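Local coordinates for endo-1,4-b-d-mannanase (Trichoderma reesei, PDB 1QNR), which hydrolyses internal beta-1,4-mannosidic linkages of mannans as a glycoside hydrolase of family 5, at residues Phe58-Thr63 and Gln73-Thr78; Thr91-Val96 and Ser153-Ser158; Gly238-Tyr243 and Lys270-Glu275. One frame throughout, in Å; residues are numbered along the deposited sequence.

Interaction 1. Residues Phe58-Thr63 and Gln73-Thr78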
loop_
_atom_site.group_PDB
_atom_site.type_symbol
_atom_site.label_atom_id
_atom_site.label_comp_id
_atom_site.label_asym_id
_atom_site.label_seq_id
_atom_site.Cartn_x
_atom_site.Cartn_y
_atom_site.Cartn_z
ATOM N N PHE A 58 -6.168 -6.608 5.398
ATOM C CA PHE A 58 -6.189 -7.085 6.760
ATOM C C PHE A 58 -7.260 -6.354 7.578
ATOM O O PHE A 58 -7.662 -5.233 7.263
ATOM C CB PHE A 58 -4.790 -6.820 7.470
ATOM C CG PHE A 58 -4.320 -5.359 7.382
ATOM C CD1 PHE A 58 -4.805 -4.407 8.329
ATOM C CD2 PHE A 58 -3.464 -4.932 6.384
ATOM C CE1 PHE A 58 -4.396 -3.080 8.211
ATOM C CE2 PHE A 58 -3.026 -3.597 6.283
ATOM C CZ PHE A 58 -3.509 -2.671 7.207
ATOM N N ASN A 59 -7.688 -7.081 8.649
ATOM C CA ASN A 59 -8.548 -6.465 9.689
ATOM C C ASN A 59 -8.516 -7.472 10.846
ATOM O O ASN A 59 -9.261 -8.470 10.936
ATOM C CB ASN A 59 -9.992 -6.212 9.132
ATOM C CG ASN A 59 -10.816 -5.374 10.095
ATOM O OD1 ASN A 59 -10.672 -5.496 11.313
ATOM N ND2 ASN A 59 -11.731 -4.507 9.612
ATOM N N ASP A 60 -7.504 -7.296 11.710
ATOM C CA ASP A 60 -7.138 -8.227 12.778
ATOM C C ASP A 60 -7.709 -7.820 14.122
ATOM O O ASP A 60 -7.648 -6.624 14.489
ATOM C CB ASP A 60 -5.580 -8.253 12.904
ATOM C CG ASP A 60 -4.928 -8.849 11.666
ATOM O OD1 ASP A 60 -5.385 -10.004 11.293
ATOM O OD2 ASP A 60 -3.971 -8.269 11.058
ATOM N N VAL A 61 -8.244 -8.797 14.834
ATOM C CA VAL A 61 -8.859 -8.580 16.168
ATOM C C VAL A 61 -8.376 -9.683 17.126
ATOM O O VAL A 61 -7.914 -10.733 16.702
ATOM C CB VAL A 61 -10.409 -8.618 16.094
ATOM C CG1 VAL A 61 -10.983 -7.537 15.168
ATOM C CG2 VAL A 61 -10.931 -10.013 15.704
ATOM N N ASN A 62 -8.481 -9.364 18.417
ATOM C CA ASN A 62 -8.196 -10.389 19.461
ATOM C C ASN A 62 -9.490 -10.893 20.089
ATOM O O ASN A 62 -9.522 -12.022 20.596
ATOM C CB ASN A 62 -7.275 -9.830 20.546
ATOM C CG ASN A 62 -5.888 -9.540 20.003
ATOM O OD1 ASN A 62 -5.423 -8.384 20.037
ATOM N ND2 ASN A 62 -5.167 -10.531 19.465
ATOM N N THR A 63 -10.585 -10.123 19.960
ATOM C CA THR A 63 -11.889 -10.605 20.452
ATOM C C THR A 63 -12.833 -10.390 19.249
ATOM O O THR A 63 -12.700 -9.329 18.651
ATOM C CB THR A 63 -12.378 -9.837 21.674
ATOM O OG1 THR A 63 -12.905 -8.539 21.293
ATOM C CG2 THR A 63 -11.358 -9.349 22.706
ATOM N N GLN A 73 -9.592 -11.634 10.590
ATOM C CA GLN A 73 -8.854 -12.687 11.329
ATOM C C GLN A 73 -8.909 -12.387 12.834
ATOM O O GLN A 73 -8.699 -11.209 13.226
ATOM C CB GLN A 73 -7.385 -12.672 10.795
ATOM C CG GLN A 73 -6.497 -13.721 11.519
ATOM C CD GLN A 73 -5.119 -13.833 10.944
ATOM O OE1 GLN A 73 -4.544 -14.918 10.696
ATOM N NE2 GLN A 73 -4.382 -12.694 10.717
ATOM N N LYS A 74 -9.132 -13.468 13.638
ATOM C CA LYS A 74 -9.085 -13.350 15.112
ATOM C C LYS A 74 -7.826 -14.094 15.558
ATOM O O LYS A 74 -7.633 -15.277 15.220
ATOM C CB LYS A 74 -10.349 -14.001 15.704
ATOM C CG LYS A 74 -10.183 -14.055 17.255
ATOM C CD LYS A 74 -11.407 -14.664 17.955
ATOM C CE LYS A 74 -11.024 -14.950 19.418
ATOM N NZ LYS A 74 -12.063 -15.786 20.124
ATOM N N LEU A 75 -6.953 -13.390 16.265
ATOM C CA LEU A 75 -5.662 -13.894 16.724
ATOM C C LEU A 75 -5.754 -14.294 18.190
ATOM O O LEU A 75 -6.063 -13.441 19.001
ATOM C CB LEU A 75 -4.560 -12.833 16.488
ATOM C CG LEU A 75 -4.373 -12.563 14.959
ATOM C CD1 LEU A 75 -3.552 -11.322 14.749
ATOM C CD2 LEU A 75 -3.767 -13.796 14.276
ATOM N N SER A 76 -5.479 -15.567 18.478
ATOM C CA SER A 76 -5.584 -16.058 19.880
ATOM C C SER A 76 -4.478 -17.109 20.088
ATOM O O SER A 76 -4.243 -18.009 19.257
ATOM C CB SER A 76 -6.982 -16.762 19.925
ATOM O OG SER A 76 -7.086 -17.580 21.045
ATOM N N ALA A 77 -4.039 -17.151 21.375
ATOM C CA ALA A 77 -3.056 -18.159 21.797
ATOM C C ALA A 77 -3.617 -19.578 21.727
ATOM O O ALA A 77 -2.788 -20.509 21.679
ATOM C CB ALA A 77 -2.811 -17.914 23.308
ATOM N N THR A 78 -4.925 -19.759 21.761
ATOM C CA THR A 78 -5.476 -21.121 21.735
ATOM C C THR A 78 -6.152 -21.518 20.458
ATOM O O THR A 78 -6.909 -22.480 20.416
ATOM C CB THR A 78 -6.416 -21.325 22.938
ATOM O OG1 THR A 78 -7.540 -20.435 22.858
ATOM C CG2 THR A 78 -5.625 -21.112 24.228
HETATM O O HOH W 1 -7.273 -13.565 21.666
#
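Strand 60-61, the edge of a small three-stranded mixed sheet, pairs in parallel with its central strand 73-74 (Asp60 with Gln73, Val61 with Lys74), a minor element separate from the parallel strands of the TIM barrel. The nine residues joining the two strands contain neither helix nor strand. Three backbone bonds define the ladder: Gln73 N to Asn59 O (3.2 Å), Val61 N to Gln73 O (2.9 Å) and Leu75 N to Val61 O (2.9 Å). The side chains of Asp60 and Gln73 run side by side on one face. There Gln73 NE2 donates to Asp60 OD1 at 2.9 Å along an almost straight line (174°). The oxygen lies in the plane of the amide, yet it is met on its syn side 32° out of the carboxylate plane, because the two flat groups are turned against each other. Both ends of this amide are engaged further: NE2 also bonds to Tyr123 OH of helix 119-127, and OE1 to Gln143 NE2 of helix 138-155. Leu75 adds an apolar contact, its CD1 lying 4.1 Å from Asp60 CB. On the other face, Val61 CG2 packs against Lys74 CB at 4.0 Å. Beyond the ladder, Asn62 has CG anti to its carbonyl carbon (chi1 -67°), and its amide reaches across to Leu75: ND2 donates to Leu75 O at 3.1 Å. The same amide bonds to helix 119-127 through Ala122 O and Asn125 ND2. Leu75 O also accepts from a water that donates to Asn62 O, at 2.9 Å from each oxygen.

Interaction 2. Residues Thr91-Val96 and Ser153-Ser158. With NAG (2-acetamido-2-deoxy-beta-D-glucopyranose), chain G.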
loop_
_atom_site.group_PDB
_atom_site.type_symbol
_atom_site.label_atom_id
_atom_site.label_comp_id
_atom_site.label_asym_id
_atom_site.label_seq_id
_atom_site.Cartn_x
_atom_site.Cartn_y
_atom_site.Cartn_z
ATOM N N THR A 91 -16.323 -9.209 1.955
ATOM C CA THR A 91 -16.319 -7.778 1.668
ATOM C C THR A 91 -15.144 -7.491 0.714
ATOM O O THR A 91 -15.320 -6.745 -0.266
ATOM C CB THR A 91 -16.289 -6.724 2.838
ATOM O OG1 THR A 91 -15.039 -6.914 3.575
ATOM C CG2 THR A 91 -17.399 -7.144 3.817
ATOM N N LEU A 92 -13.944 -8.079 0.989
ATOM C CA LEU A 92 -12.818 -7.894 0.016
ATOM C C LEU A 92 -13.083 -8.607 -1.323
ATOM O O LEU A 92 -12.689 -8.013 -2.378
ATOM C CB LEU A 92 -11.535 -8.444 0.669
ATOM C CG LEU A 92 -10.216 -8.173 -0.091
ATOM C CD1 LEU A 92 -9.935 -6.679 -0.282
ATOM C CD2 LEU A 92 -9.044 -8.822 0.686
ATOM N N ASP A 93 -13.860 -9.701 -1.315
ATOM C CA ASP A 93 -14.142 -10.327 -2.631
ATOM C C ASP A 93 -14.906 -9.339 -3.529
ATOM O O ASP A 93 -14.706 -9.276 -4.758
ATOM C CB ASP A 93 -15.036 -11.573 -2.474
ATOM C CG ASP A 93 -14.403 -12.755 -1.794
ATOM O OD1 ASP A 93 -13.162 -12.822 -1.663
ATOM O OD2 ASP A 93 -15.184 -13.697 -1.445
ATOM N N TYR A 94 -15.854 -8.561 -2.965
ATOM C CA TYR A 94 -16.620 -7.607 -3.774
ATOM C C TYR A 94 -15.752 -6.489 -4.335
ATOM O O TYR A 94 -15.943 -5.959 -5.423
ATOM C CB TYR A 94 -17.904 -7.102 -3.043
ATOM C CG TYR A 94 -18.795 -6.387 -4.085
ATOM C CD1 TYR A 94 -19.565 -7.144 -4.988
ATOM C CD2 TYR A 94 -18.781 -5.011 -4.255
ATOM C CE1 TYR A 94 -20.322 -6.529 -5.980
ATOM C CE2 TYR A 94 -19.530 -4.401 -5.249
ATOM C CZ TYR A 94 -20.295 -5.157 -6.103
ATOM O OH TYR A 94 -21.098 -4.560 -7.085
ATOM N N VAL A 95 -14.768 -6.014 -3.486
ATOM C CA VAL A 95 -13.812 -5.014 -3.968
ATOM C C VAL A 95 -13.045 -5.518 -5.170
ATOM O O VAL A 95 -12.874 -4.772 -6.149
ATOM C CB VAL A 95 -12.864 -4.606 -2.783
ATOM C CG1 VAL A 95 -11.757 -3.663 -3.285
ATOM C CG2 VAL A 95 -13.661 -3.911 -1.702
ATOM N N VAL A 96 -12.571 -6.769 -5.107
ATOM C CA VAL A 96 -11.877 -7.311 -6.307
ATOM C C VAL A 96 -12.850 -7.485 -7.496
ATOM O O VAL A 96 -12.456 -7.114 -8.619
ATOM C CB VAL A 96 -11.244 -8.668 -5.956
ATOM C CG1 VAL A 96 -10.605 -9.333 -7.176
ATOM C CG2 VAL A 96 -10.212 -8.491 -4.830
ATOM N N SER A 153 -4.636 -17.088 -2.145
ATOM C CA SER A 153 -5.307 -18.147 -2.925
ATOM C C SER A 153 -6.658 -17.702 -3.424
ATOM O O SER A 153 -7.117 -18.346 -4.449
ATOM C CB SER A 153 -5.401 -19.413 -2.081
ATOM O OG SER A 153 -6.211 -19.198 -0.952
ATOM N N ARG A 154 -7.313 -16.688 -2.864
ATOM C CA ARG A 154 -8.597 -16.257 -3.412
ATOM C C ARG A 154 -8.479 -15.577 -4.748
ATOM O O ARG A 154 -9.448 -15.611 -5.586
ATOM C CB ARG A 154 -9.342 -15.244 -2.448
ATOM C CG ARG A 154 -9.738 -15.954 -1.172
ATOM C CD ARG A 154 -10.404 -15.005 -0.150
ATOM N NE ARG A 154 -11.891 -14.964 -0.265
ATOM C CZ ARG A 154 -12.683 -15.898 0.246
ATOM N NH1 ARG A 154 -12.173 -16.942 0.944
ATOM N NH2 ARG A 154 -14.011 -15.842 0.090
ATOM N N TYR A 155 -7.381 -14.793 -4.969
ATOM C CA TYR A 155 -7.330 -13.880 -6.123
ATOM C C TYR A 155 -6.108 -14.159 -6.992
ATOM O O TYR A 155 -5.765 -13.350 -7.873
ATOM C CB TYR A 155 -7.300 -12.401 -5.667
ATOM C CG TYR A 155 -8.280 -12.108 -4.525
ATOM C CD1 TYR A 155 -9.644 -12.299 -4.705
ATOM C CD2 TYR A 155 -7.835 -11.589 -3.309
ATOM C CE1 TYR A 155 -10.568 -12.097 -3.661
ATOM C CE2 TYR A 155 -8.763 -11.369 -2.285
ATOM C CZ TYR A 155 -10.099 -11.577 -2.462
ATOM O OH TYR A 155 -10.959 -11.306 -1.402
ATOM N N ALA A 156 -5.391 -15.296 -6.769
ATOM C CA ALA A 156 -4.136 -15.583 -7.497
ATOM C C ALA A 156 -4.278 -15.547 -9.005
ATOM O O ALA A 156 -3.295 -15.205 -9.722
ATOM C CB ALA A 156 -3.515 -16.947 -7.061
ATOM N N ASN A 157 -5.476 -15.860 -9.593
ATOM C CA ASN A 157 -5.633 -15.851 -11.025
ATOM C C ASN A 157 -6.492 -14.700 -11.565
ATOM O O ASN A 157 -6.861 -14.646 -12.775
ATOM C CB ASN A 157 -6.239 -17.180 -11.538
ATOM C CG ASN A 157 -5.387 -18.347 -11.114
ATOM O OD1 ASN A 157 -5.314 -18.882 -9.978
ATOM N ND2 ASN A 157 -4.600 -18.857 -12.106
ATOM N N SER A 158 -6.750 -13.725 -10.692
ATOM C CA SER A 158 -7.470 -12.520 -11.107
ATOM C C SER A 158 -6.530 -11.507 -11.770
ATOM O O SER A 158 -5.443 -11.201 -11.198
ATOM C CB SER A 158 -8.149 -11.831 -9.857
ATOM O OG SER A 158 -8.707 -10.534 -10.327
HETATM C C1 NAG G . -3.547 -20.069 -11.962
HETATM C C2 NAG G . -3.665 -21.019 -13.144
HETATM C C3 NAG G . -2.568 -22.056 -12.895
HETATM C C4 NAG G . -1.184 -21.381 -12.749
HETATM C C5 NAG G . -1.205 -20.347 -11.587
HETATM C C6 NAG G . 0.104 -19.573 -11.469
HETATM C C7 NAG G . -5.776 -21.765 -14.165
HETATM C C8 NAG G . -7.014 -22.577 -13.960
HETATM N N2 NAG G . -5.021 -21.635 -13.031
HETATM O O3 NAG G . -2.549 -22.931 -14.045
HETATM O O4 NAG G . -0.197 -22.415 -12.393
HETATM O O5 NAG G . -2.251 -19.410 -11.905
HETATM O O6 NAG G . 0.074 -18.805 -10.205
HETATM O O7 NAG G . -5.395 -21.330 -15.208
#
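Asp93 reaches Arg154 and Tyr155 with its CG anti to the carbonyl carbon (chi1 -68°), while a bend at chi3 of Arg154 (92°) turns the guanidinium side-on to the carboxylate. The two planes are nearly coplanar, and the grip is bidentate: Arg154 NE donates to Asp93 OD1 and Arg154 NH2 to Asp93 OD2, each at 2.9 Å and practically straight. Both bonds use syn lone pairs, which leaves the anti lone pair of OD1 for Tyr155 OH, 2.7 Å from Asp93 OD1. The phenol ring stands almost perpendicular to the carboxylate (83°). Arg154 CB covers one face of this ring, and Val96 CG2 covers the opposite face as a CH-pi contact, 3.8 Å from the Tyr155 centroid. Leu92 CD2 approaches Tyr155 CE2 obliquely at 3.9 Å. The contact thus joins helix 90-102 to the end of helix 138-155, and Tyr155 also touches Ile161 and Trp164 of strand 161-165. The turn that follows carries an N-linked glycan on Asn157 ND2. With three donors shared between its two oxygens, Asp93 is probably held as the anion, and the two-point, nearly coplanar grip of NE and NH2 fixes the carboxylate's rotation.

Interaction 3. Residues Gly238-Tyr243 and Lys270-Glu275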
loop_
_atom_site.group_PDB
_atom_site.type_symbol
_atom_site.label_atom_id
_atom_site.label_comp_id
_atom_site.label_asym_id
_atom_site.label_seq_id
_atom_site.Cartn_x
_atom_site.Cartn_y
_atom_site.Cartn_z
ATOM N N GLY A 238 10.252 -0.937 -5.923
ATOM C CA GLY A 238 10.388 -0.291 -4.616
ATOM C C GLY A 238 9.176 0.594 -4.293
ATOM O O GLY A 238 8.492 1.097 -5.229
ATOM N N THR A 239 8.888 0.798 -3.002
ATOM C CA THR A 239 7.856 1.744 -2.548
ATOM C C THR A 239 8.483 2.770 -1.614
ATOM O O THR A 239 9.407 2.468 -0.819
ATOM C CB THR A 239 6.718 1.018 -1.726
ATOM O OG1 THR A 239 7.293 0.179 -0.692
ATOM C CG2 THR A 239 5.876 0.137 -2.682
ATOM N N PHE A 240 7.948 4.008 -1.646
ATOM C CA PHE A 240 8.341 4.989 -0.607
ATOM C C PHE A 240 7.166 5.943 -0.339
ATOM O O PHE A 240 6.278 6.089 -1.201
ATOM C CB PHE A 240 9.608 5.793 -0.897
ATOM C CG PHE A 240 9.531 6.658 -2.135
ATOM C CD1 PHE A 240 9.820 6.155 -3.381
ATOM C CD2 PHE A 240 9.159 7.993 -2.021
ATOM C CE1 PHE A 240 9.795 6.929 -4.569
ATOM C CE2 PHE A 240 9.093 8.822 -3.208
ATOM C CZ PHE A 240 9.427 8.250 -4.467
ATOM N N HIS A 241 7.082 6.477 0.888
ATOM C CA HIS A 241 5.987 7.360 1.329
ATOM C C HIS A 241 6.574 8.753 1.738
ATOM O O HIS A 241 7.777 8.842 1.737
ATOM C CB HIS A 241 5.266 6.730 2.563
ATOM C CG HIS A 241 4.642 5.356 2.298
ATOM N ND1 HIS A 241 4.003 4.626 3.292
ATOM C CD2 HIS A 241 4.583 4.531 1.218
ATOM C CE1 HIS A 241 3.512 3.499 2.824
ATOM N NE2 HIS A 241 3.896 3.380 1.544
ATOM N N LEU A 242 5.684 9.745 1.963
ATOM C CA LEU A 242 6.282 11.084 2.229
ATOM C C LEU A 242 5.280 11.900 3.089
ATOM O O LEU A 242 4.179 12.281 2.655
ATOM C CB LEU A 242 6.539 11.855 0.952
ATOM C CG LEU A 242 6.947 13.351 1.039
ATOM C CD1 LEU A 242 8.275 13.490 1.836
ATOM C CD2 LEU A 242 7.125 13.941 -0.381
ATOM N N TYR A 243 5.744 12.247 4.314
ATOM C CA TYR A 243 4.924 13.039 5.249
ATOM C C TYR A 243 5.777 14.015 6.065
ATOM O O TYR A 243 6.121 13.758 7.218
ATOM C CB TYR A 243 4.176 12.103 6.224
ATOM C CG TYR A 243 3.069 11.231 5.550
ATOM C CD1 TYR A 243 1.853 11.787 5.228
ATOM C CD2 TYR A 243 3.351 9.912 5.266
ATOM C CE1 TYR A 243 0.874 10.994 4.609
ATOM C CE2 TYR A 243 2.416 9.105 4.603
ATOM C CZ TYR A 243 1.188 9.647 4.337
ATOM O OH TYR A 243 0.146 8.879 3.786
ATOM N N LYS A 270 14.968 -1.484 -11.388
ATOM C CA LYS A 270 13.512 -1.648 -11.152
ATOM C C LYS A 270 12.778 -0.317 -11.034
ATOM O O LYS A 270 13.423 0.717 -10.762
ATOM C CB LYS A 270 13.359 -2.334 -9.748
ATOM C CG LYS A 270 14.024 -3.719 -9.731
ATOM C CD LYS A 270 13.908 -4.349 -8.289
ATOM C CE LYS A 270 14.691 -5.639 -8.281
ATOM N NZ LYS A 270 14.634 -6.426 -7.029
ATOM N N PRO A 271 11.468 -0.269 -11.265
ATOM C CA PRO A 271 10.684 0.965 -11.016
ATOM C C PRO A 271 10.492 1.195 -9.522
ATOM O O PRO A 271 10.566 0.271 -8.696
ATOM C CB PRO A 271 9.295 0.653 -11.640
ATOM C CG PRO A 271 9.389 -0.741 -12.187
ATOM C CD PRO A 271 10.620 -1.424 -11.677
ATOM N N CYS A 272 10.250 2.489 -9.207
ATOM C CA CYS A 272 9.771 2.868 -7.886
ATOM C C CYS A 272 8.327 3.369 -8.000
ATOM O O CYS A 272 7.872 3.931 -9.020
ATOM C CB CYS A 272 10.504 4.141 -7.419
ATOM S SG CYS A 272 11.775 3.981 -6.133
ATOM N N VAL A 273 7.516 3.133 -6.924
ATOM C CA VAL A 273 6.155 3.689 -6.780
ATOM C C VAL A 273 6.154 4.640 -5.568
ATOM O O VAL A 273 6.520 4.239 -4.437
ATOM C CB VAL A 273 5.064 2.602 -6.598
ATOM C CG1 VAL A 273 3.660 3.203 -6.341
ATOM C CG2 VAL A 273 4.993 1.714 -7.851
ATOM N N PHE A 274 5.763 5.886 -5.839
ATOM C CA PHE A 274 5.608 6.938 -4.811
ATOM C C PHE A 274 4.212 6.668 -4.186
ATOM O O PHE A 274 3.191 7.168 -4.714
ATOM C CB PHE A 274 5.741 8.289 -5.494
ATOM C CG PHE A 274 5.607 9.568 -4.730
ATOM C CD1 PHE A 274 5.798 9.573 -3.342
ATOM C CD2 PHE A 274 5.331 10.776 -5.377
ATOM C CE1 PHE A 274 5.729 10.811 -2.669
ATOM C CE2 PHE A 274 5.228 12.001 -4.714
ATOM C CZ PHE A 274 5.459 12.000 -3.342
ATOM N N GLU A 275 4.157 5.788 -3.190
ATOM C CA GLU A 275 2.921 5.063 -2.824
ATOM C C GLU A 275 1.999 5.763 -1.837
ATOM O O GLU A 275 0.808 5.406 -1.800
ATOM C CB GLU A 275 3.366 3.685 -2.260
ATOM C CG GLU A 275 2.215 2.743 -1.864
ATOM C CD GLU A 275 2.722 1.411 -1.312
ATOM O OE1 GLU A 275 3.410 1.390 -0.270
ATOM O OE2 GLU A 275 2.302 0.362 -1.938
#
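Strands 238-242 and 272-275 run parallel, their axes 4.7 Å apart at closest and inclined by 27°, and Gly238, Thr239 and Phe240 pair in register with Cys272, Val273 and Phe274. The ladder consists of four backbone bonds: Gly238 N to Pro271 O, Val273 N to Gly238 O, Phe240 N to Val273 O and Glu275 N to Phe240 O. These are neighbouring strands of the TIM barrel; the chain between them runs through helices 244-247 and 253-267. On the face bearing the phenylalanines, the rings are near parallel but slid so far apart that they barely overlap. Their centroids are 5.2 Å apart, although Phe240 CE2 comes to 3.4 Å from Phe274 CD1. What lies over the Phe240 face is Phe274 CA, 4.2 Å from its centroid. Cys272 SG, in a disulfide with Cys265, lies at the edge of that ring, 3.9 Å from Phe240 CE1. Leu242 CB touches the edge of the other ring, 3.9 Å from Phe274 CE1. Ile258 of helix 253-267 meets both phenylalanines, so this face belongs to the layer between barrel and helices. His241 and Glu275 form a polar pair turned away from that layer. The extended Glu275 runs beside His241 and brings OE1 to the imidazole edge, where it accepts from His241 NE2 at 2.7 Å, nearly straight (173°). The bond lies in the ring plane and uses the anti lone pair of Glu275 OE1, though ring and carboxylate planes are 58° apart. Thr239 CB stands 3.6 Å from the same Glu275 OE1. Glu275 OE2 makes a salt bridge with Arg54, while His241 ND1 bonds to Glu169 OE2. The imidazole is therefore held between two carboxylates, one bond to each ring nitrogen, which fixes its rotation and links Glu275 to Glu169 through a single buried ring.

The three contacts sample different layers of one TIM-barrel domain. Interaction 3 lies within the barrel wall, its centre about 10 Å from the centre of the chain; interaction 2 joins outer helices, and interaction 1 belongs to a small accessory sheet, its centre about 21 Å from the chain's centre. None touches another: nearest atoms are about 6 Å apart between interactions 1 and 2, about 10 Å between 1 and 3, and about 14 Å between 2 and 3. Helix 138-155 connects the first two, bonding Gln73 through Gln143 and supplying Arg154 and Tyr155. Interaction 3 is the one beside mannose, which touches Tyr243 and lies about 6 Å from the His241 side chain; interaction 2 carries the Asn157 glycan.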